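Local coordinates for protein glutathione synthetase-like effector 30 (Gpa-GSS30-apo) (Globodera pallida, PDB 5OET) that is a nematode effector related to glutathione synthetase, the ligase that joins glycine to gamma-glutamylcysteine at the cost of ATP, and has probably taken on a new role in parasitism, at residues 53-57 / 202-207; 113-118 / 361-365. All blocks are in the same frame, centred on the assembly; numbering follows the deposited sequence.

Contact 1 joins two helices, 44-59 and 196-210, at the margin of the fold where the second subunit packs, whereas contact 2 lies in a buried place within a single chain, between helix 98-119 and the loop that precedes helix 373-380. Their centres are 40 Å apart, on opposite sides of the chain's centre, and they share no helix or strand. Contact 1 uses two arginines, R206 paired with an aspartate and R202 against a tryptophan; contact 2 uses one, R117, beside two phenylalanines. An ion pair joins the ring packing at the subunit boundary, while the buried contact has a single charged group, bonded to a backbone carbonyl.

Contact 1: residues 53-57 / 202-207; sequences DAKDW and RLHRRM
R206 and D53 reach for each other from opposite directions and meet end-on in a twin hydrogen-bonded salt bridge. NH1 of R206 donates to OD1 of D53 at 2.7 Å, and NH2 donates to OD2 in a nearly straight bond. Both oxygens offer their syn lone pairs, and the carboxylate and guanidinium planes are only 8° apart, a geometry that fixes the rotation of both groups. The R206 chain, with CG anti to the backbone N (chi1 -174°) and extended as far as NE, runs past the indole of W57, its CD 3.4 Å from W57 NE1. D53 takes the guanidinium edge, which leaves a face for the indole: W57 CD1 lies over it, the planes 22° apart. L203 covers W57 differently: its CA sits over a face of the six-membered ring, 4.2 Å from the centroid, in a CH-pi contact, while its CD1 touches W57 CE3 at 3.7 Å. W57 turns the CH2 corner of its ring to the centre of one face of the R202 guanidinium, the planes steeply inclined. Beside the salt bridge, the bent chain of M207 brings SD near D53 OD1 and CE to 3.9 Å from CB of the small A54. H267 of the second subunit meets W57 edge-to-face, and E270 of that subunit takes R206 NE, so R206 is salt-bridged to two carboxylates, which should stabilise its positive charge. Here two roughly antiparallel helices, the axes of their short segments 10.7 Å apart, pack through one large aromatic flanked by arginines, within the subunit interface of this glutathione synthetase-like dimer.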
loop_
_atom_site.group_PDB
_atom_site.type_symbol
_atom_site.label_atom_id
_atom_site.label_comp_id
_atom_site.label_asym_id
_atom_site.label_seq_id
_atom_site.Cartn_x
_atom_site.Cartn_y
_atom_site.Cartn_z
ATOM N N ASP A 53 2.756 -10.756 -9.758
ATOM C CA ASP A 53 3.695 -9.752 -9.299
ATOM C C ASP A 53 3.083 -8.369 -9.299
ATOM O O ASP A 53 3.210 -7.643 -8.328
ATOM C CB ASP A 53 4.957 -9.765 -10.172
ATOM C CG ASP A 53 5.833 -8.524 -9.964
ATOM O OD1 ASP A 53 5.457 -7.422 -10.423
ATOM O OD2 ASP A 53 6.913 -8.633 -9.339
ATOM N N ALA A 54 2.470 -7.987 -10.407
ATOM C CA ALA A 54 1.836 -6.667 -10.518
ATOM C C ALA A 54 0.761 -6.526 -9.462
ATOM O O ALA A 54 0.748 -5.556 -8.714
ATOM C CB ALA A 54 1.233 -6.465 -11.909
ATOM N N LYS A 55 -0.116 -7.516 -9.404
ATOM C CA LYS A 55 -1.192 -7.553 -8.424
ATOM C C LYS A 55 -0.643 -7.475 -6.986
ATOM O O LYS A 55 -1.148 -6.702 -6.195
ATOM C CB LYS A 55 -2.112 -8.781 -8.660
ATOM C CG LYS A 55 -2.493 -9.606 -7.442
ATOM C CD LYS A 55 -2.643 -11.084 -7.766
ATOM C CE LYS A 55 -1.863 -11.966 -6.783
ATOM N NZ LYS A 55 -2.333 -11.887 -5.383
ATOM N N ASP A 56 0.385 -8.248 -6.655
ATOM C CA ASP A 56 0.969 -8.176 -5.314
ATOM C C ASP A 56 1.668 -6.865 -5.000
ATOM O O ASP A 56 1.724 -6.479 -3.856
ATOM C CB ASP A 56 1.917 -9.350 -5.063
ATOM C CG ASP A 56 1.171 -10.667 -4.841
ATOM O OD1 ASP A 56 -0.059 -10.597 -4.608
ATOM O OD2 ASP A 56 1.804 -11.759 -4.911
ATOM N N TRP A 57 2.193 -6.177 -6.004
ATOM C CA TRP A 57 2.693 -4.814 -5.813
ATOM C C TRP A 57 1.546 -3.834 -5.493
ATOM O O TRP A 57 1.703 -2.964 -4.624
ATOM C CB TRP A 57 3.456 -4.336 -7.041
ATOM C CG TRP A 57 4.276 -3.133 -6.807
ATOM C CD1 TRP A 57 5.608 -3.093 -6.533
ATOM C CD2 TRP A 57 3.837 -1.784 -6.849
ATOM N NE1 TRP A 57 6.029 -1.801 -6.368
ATOM C CE2 TRP A 57 4.960 -0.972 -6.567
ATOM C CE3 TRP A 57 2.600 -1.174 -7.087
ATOM C CZ2 TRP A 57 4.888 0.406 -6.542
ATOM C CZ3 TRP A 57 2.519 0.189 -7.035
ATOM C CH2 TRP A 57 3.656 0.973 -6.764
ATOM N N ARG A 202 3.719 4.525 -10.914
ATOM C CA ARG A 202 4.876 3.791 -10.370
ATOM C C ARG A 202 4.851 2.293 -10.684
ATOM O O ARG A 202 5.910 1.696 -10.936
ATOM C CB ARG A 202 5.031 3.996 -8.839
ATOM C CG ARG A 202 5.603 5.370 -8.451
ATOM C CD ARG A 202 6.092 5.440 -7.004
ATOM N NE ARG A 202 4.985 5.191 -6.062
ATOM C CZ ARG A 202 4.996 4.351 -5.022
ATOM N NH1 ARG A 202 6.107 3.658 -4.685
ATOM N NH2 ARG A 202 3.879 4.230 -4.276
ATOM N N LEU A 203 3.663 1.691 -10.633
ATOM C CA LEU A 203 3.511 0.266 -10.938
ATOM C C LEU A 203 4.042 -0.049 -12.324
ATOM O O LEU A 203 4.833 -0.965 -12.495
ATOM C CB LEU A 203 2.046 -0.189 -10.854
ATOM C CG LEU A 203 1.771 -1.667 -11.183
ATOM C CD1 LEU A 203 2.742 -2.606 -10.473
ATOM C CD2 LEU A 203 0.332 -2.018 -10.851
ATOM N N HIS A 204 3.585 0.728 -13.297
ATOM C CA HIS A 204 3.909 0.490 -14.691
ATOM C C HIS A 204 5.323 0.866 -15.060
ATOM O O HIS A 204 5.884 0.248 -15.950
ATOM C CB HIS A 204 2.919 1.207 -15.605
ATOM C CG HIS A 204 1.597 0.533 -15.697
ATOM N ND1 HIS A 204 0.504 1.123 -16.293
ATOM C CD2 HIS A 204 1.186 -0.685 -15.280
ATOM C CE1 HIS A 204 -0.521 0.291 -16.242
ATOM N NE2 HIS A 204 -0.133 -0.813 -15.627
ATOM N N ARG A 205 5.906 1.868 -14.405
ATOM C CA ARG A 205 7.321 2.181 -14.638
ATOM C C ARG A 205 8.193 0.995 -14.195
ATOM O O ARG A 205 9.204 0.686 -14.811
ATOM C CB ARG A 205 7.726 3.457 -13.914
ATOM C CG ARG A 205 9.094 4.011 -14.322
ATOM C CD ARG A 205 9.565 5.172 -13.431
ATOM N NE ARG A 205 8.471 6.119 -13.169
ATOM C CZ ARG A 205 8.116 7.135 -13.952
ATOM N NH1 ARG A 205 8.771 7.414 -15.087
ATOM N NH2 ARG A 205 7.080 7.891 -13.597
ATOM N N ARG A 206 7.746 0.327 -13.139
ATOM C CA ARG A 206 8.422 -0.813 -12.579
ATOM C C ARG A 206 8.320 -2.039 -13.492
ATOM O O ARG A 206 9.323 -2.693 -13.732
ATOM C CB ARG A 206 7.855 -1.103 -11.181
ATOM C CG ARG A 206 8.570 -2.194 -10.408
ATOM C CD ARG A 206 7.825 -2.543 -9.122
ATOM N NE ARG A 206 8.162 -3.920 -8.745
ATOM C CZ ARG A 206 7.494 -5.021 -9.110
ATOM N NH1 ARG A 206 6.365 -4.966 -9.834
ATOM N NH2 ARG A 206 7.951 -6.198 -8.708
ATOM N N MET A 207 7.126 -2.343 -13.993
ATOM C CA MET A 207 6.933 -3.480 -14.914
ATOM C C MET A 207 7.758 -3.342 -16.191
ATOM O O MET A 207 8.432 -4.284 -16.626
ATOM C CB MET A 207 5.464 -3.632 -15.339
ATOM C CG MET A 207 4.455 -3.806 -14.226
ATOM S SD MET A 207 4.927 -5.099 -13.078
ATOM C CE MET A 207 4.531 -6.553 -14.047
#

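Contact 2: residues 113-118 / 361-365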
loop_
_atom_site.group_PDB
_atom_site.type_symbol
_atom_site.label_atom_id
_atom_site.label_comp_id
_atom_site.label_asym_id
_atom_site.label_seq_id
_atom_site.Cartn_x
_atom_site.Cartn_y
_atom_site.Cartn_z
ATOM N N LEU A 113 -9.772 27.619 -16.516
ATOM C CA LEU A 113 -10.180 29.016 -16.619
ATOM C C LEU A 113 -11.552 29.219 -17.243
ATOM O O LEU A 113 -12.285 30.060 -16.799
ATOM C CB LEU A 113 -9.128 29.856 -17.365
ATOM C CG LEU A 113 -7.840 30.212 -16.616
ATOM C CD1 LEU A 113 -7.023 31.200 -17.430
ATOM C CD2 LEU A 113 -8.140 30.785 -15.233
ATOM N N LEU A 114 -11.909 28.439 -18.258
ATOM C CA LEU A 114 -13.235 28.569 -18.897
ATOM C C LEU A 114 -14.390 28.187 -17.958
ATOM O O LEU A 114 -15.372 28.890 -17.874
ATOM C CB LEU A 114 -13.296 27.712 -20.155
ATOM C CG LEU A 114 -14.661 27.506 -20.802
ATOM C CD1 LEU A 114 -15.246 28.833 -21.235
ATOM C CD2 LEU A 114 -14.563 26.569 -21.988
ATOM N N TYR A 115 -14.284 27.047 -17.287
ATOM C CA TYR A 115 -15.340 26.590 -16.402
ATOM C C TYR A 115 -15.395 27.403 -15.108
ATOM O O TYR A 115 -16.474 27.600 -14.551
ATOM C CB TYR A 115 -15.185 25.096 -16.102
ATOM C CG TYR A 115 -15.622 24.245 -17.251
ATOM C CD1 TYR A 115 -16.951 23.939 -17.437
ATOM C CD2 TYR A 115 -14.704 23.772 -18.168
ATOM C CE1 TYR A 115 -17.359 23.172 -18.510
ATOM C CE2 TYR A 115 -15.093 23.005 -19.252
ATOM C CZ TYR A 115 -16.419 22.705 -19.417
ATOM O OH TYR A 115 -16.773 21.944 -20.494
ATOM N N PHE A 116 -14.247 27.888 -14.639
ATOM C CA PHE A 116 -14.216 28.776 -13.487
ATOM C C PHE A 116 -14.977 30.064 -13.756
ATOM O O PHE A 116 -15.803 30.455 -12.968
ATOM C CB PHE A 116 -12.776 29.091 -13.079
ATOM C CG PHE A 116 -12.678 30.074 -11.953
ATOM C CD1 PHE A 116 -13.270 29.789 -10.740
ATOM C CD2 PHE A 116 -12.028 31.293 -12.113
ATOM C CE1 PHE A 116 -13.214 30.698 -9.695
ATOM C CE2 PHE A 116 -11.946 32.193 -11.074
ATOM C CZ PHE A 116 -12.547 31.899 -9.863
ATOM N N ARG A 117 -14.695 30.697 -14.884
ATOM C CA ARG A 117 -15.314 31.971 -15.280
ATOM C C ARG A 117 -16.786 31.848 -15.646
ATOM O O ARG A 117 -17.576 32.740 -15.356
ATOM C CB ARG A 117 -14.545 32.580 -16.440
ATOM C CG ARG A 117 -13.167 33.058 -16.036
ATOM C CD ARG A 117 -12.329 33.497 -17.235
ATOM N NE ARG A 117 -10.932 33.702 -16.866
ATOM C CZ ARG A 117 -9.964 34.112 -17.689
ATOM N NH1 ARG A 117 -10.214 34.378 -18.970
ATOM N NH2 ARG A 117 -8.720 34.257 -17.224
ATOM N N ALA A 118 -17.152 30.749 -16.286
ATOM C CA ALA A 118 -18.563 30.408 -16.474
ATOM C C ALA A 118 -19.298 30.211 -15.150
ATOM O O ALA A 118 -20.457 30.569 -15.033
ATOM C CB ALA A 118 -18.687 29.157 -17.307
ATOM N N VAL A 361 -17.160 29.939 -26.115
ATOM C CA VAL A 361 -15.842 29.879 -25.454
ATOM C C VAL A 361 -15.180 31.252 -25.494
ATOM O O VAL A 361 -14.683 31.737 -24.485
ATOM C CB VAL A 361 -14.893 28.845 -26.112
ATOM C CG1 VAL A 361 -13.497 28.918 -25.517
ATOM C CG2 VAL A 361 -15.435 27.433 -25.970
ATOM N N GLU A 362 -15.204 31.876 -26.671
ATOM C CA GLU A 362 -14.528 33.164 -26.915
ATOM C C GLU A 362 -14.944 34.230 -25.891
ATOM O O GLU A 362 -14.136 35.067 -25.502
ATOM C CB GLU A 362 -14.798 33.644 -28.355
ATOM C CG GLU A 362 -13.989 32.927 -29.446
ATOM C CD GLU A 362 -14.448 31.504 -29.778
ATOM O OE1 GLU A 362 -13.741 30.799 -30.552
ATOM O OE2 GLU A 362 -15.514 31.073 -29.270
ATOM N N LYS A 363 -16.201 34.147 -25.451
ATOM C CA LYS A 363 -16.813 35.033 -24.453
ATOM C C LYS A 363 -15.999 35.179 -23.157
ATOM O O LYS A 363 -15.990 36.244 -22.565
ATOM C CB LYS A 363 -18.226 34.504 -24.134
ATOM C CG LYS A 363 -19.077 35.328 -23.178
ATOM C CD LYS A 363 -20.293 34.530 -22.715
ATOM C CE LYS A 363 -21.387 35.387 -22.085
ATOM N NZ LYS A 363 -21.011 35.899 -20.738
ATOM N N PHE A 364 -15.325 34.117 -22.718
ATOM C CA PHE A 364 -14.557 34.138 -21.467
ATOM C C PHE A 364 -13.043 34.349 -21.636
ATOM O O PHE A 364 -12.298 34.132 -20.685
ATOM C CB PHE A 364 -14.825 32.832 -20.705
ATOM C CG PHE A 364 -16.279 32.611 -20.396
ATOM C CD1 PHE A 364 -16.859 33.194 -19.269
ATOM C CD2 PHE A 364 -17.077 31.856 -21.244
ATOM C CE1 PHE A 364 -18.202 33.013 -18.987
ATOM C CE2 PHE A 364 -18.421 31.678 -20.975
ATOM C CZ PHE A 364 -18.985 32.251 -19.840
ATOM N N PHE A 365 -12.602 34.807 -22.819
ATOM C CA PHE A 365 -11.169 34.910 -23.179
ATOM C C PHE A 365 -10.792 36.132 -24.056
ATOM O O PHE A 365 -11.624 36.971 -24.434
ATOM C CB PHE A 365 -10.724 33.640 -23.924
ATOM C CG PHE A 365 -10.678 32.391 -23.074
ATOM C CD1 PHE A 365 -9.706 32.232 -22.089
ATOM C CD2 PHE A 365 -11.569 31.352 -23.295
ATOM C CE1 PHE A 365 -9.648 31.073 -21.322
ATOM C CE2 PHE A 365 -11.513 30.189 -22.541
ATOM C CZ PHE A 365 -10.547 30.047 -21.558
#
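F364 inserts its ring against the side of helix 98-119, where L114, R117 and A118 receive it. This is the tightly packed part. L114 crosses F364 at about a right angle and brings CD1 to 3.5 Å from F364 CD2; with CG anti to the backbone N (chi1 169°), the leucine carries its branched end out to the ring. One turn on, the CA of A118 lies 3.6 Å from F364 CE1; alanine, with its small side chain, lets the ring lie close to the helix backbone, and the CB of R117 lies along the same ring at CD1. F124 meets F364 edge-to-face, so the phenylalanine is held by another aromatic as well as by the helix. V361 adds a looser touch, its CG2 4.2 Å from L114 CD2.

The other side of the contact is less enclosed. F365 and R117 are both partly exposed, and they cross at about a right angle with ring and guanidinium planes 48° apart. The F365 ring leans obliquely on the helix, CZ 3.9 Å from L114 CB, and L113 CB is a more distant neighbour. M373 and I377 of helix 373-380 also pack on F365. The extended arm of R117 passes beside these rings and ends in a hydrogen bond: NH1 donates to the backbone O of F364 at 2.7 Å, with the carbonyl close to the guanidinium plane and the C=O pointing nearly at the donor.

A long arginine suits this boundary because its aliphatic part can pack on a ring while its charged end reaches a polar atom. The chemistry therefore implies a loop held to its helix mainly by burying phenylalanine and leucine surface, with one charged donor gripping the F364 carbonyl.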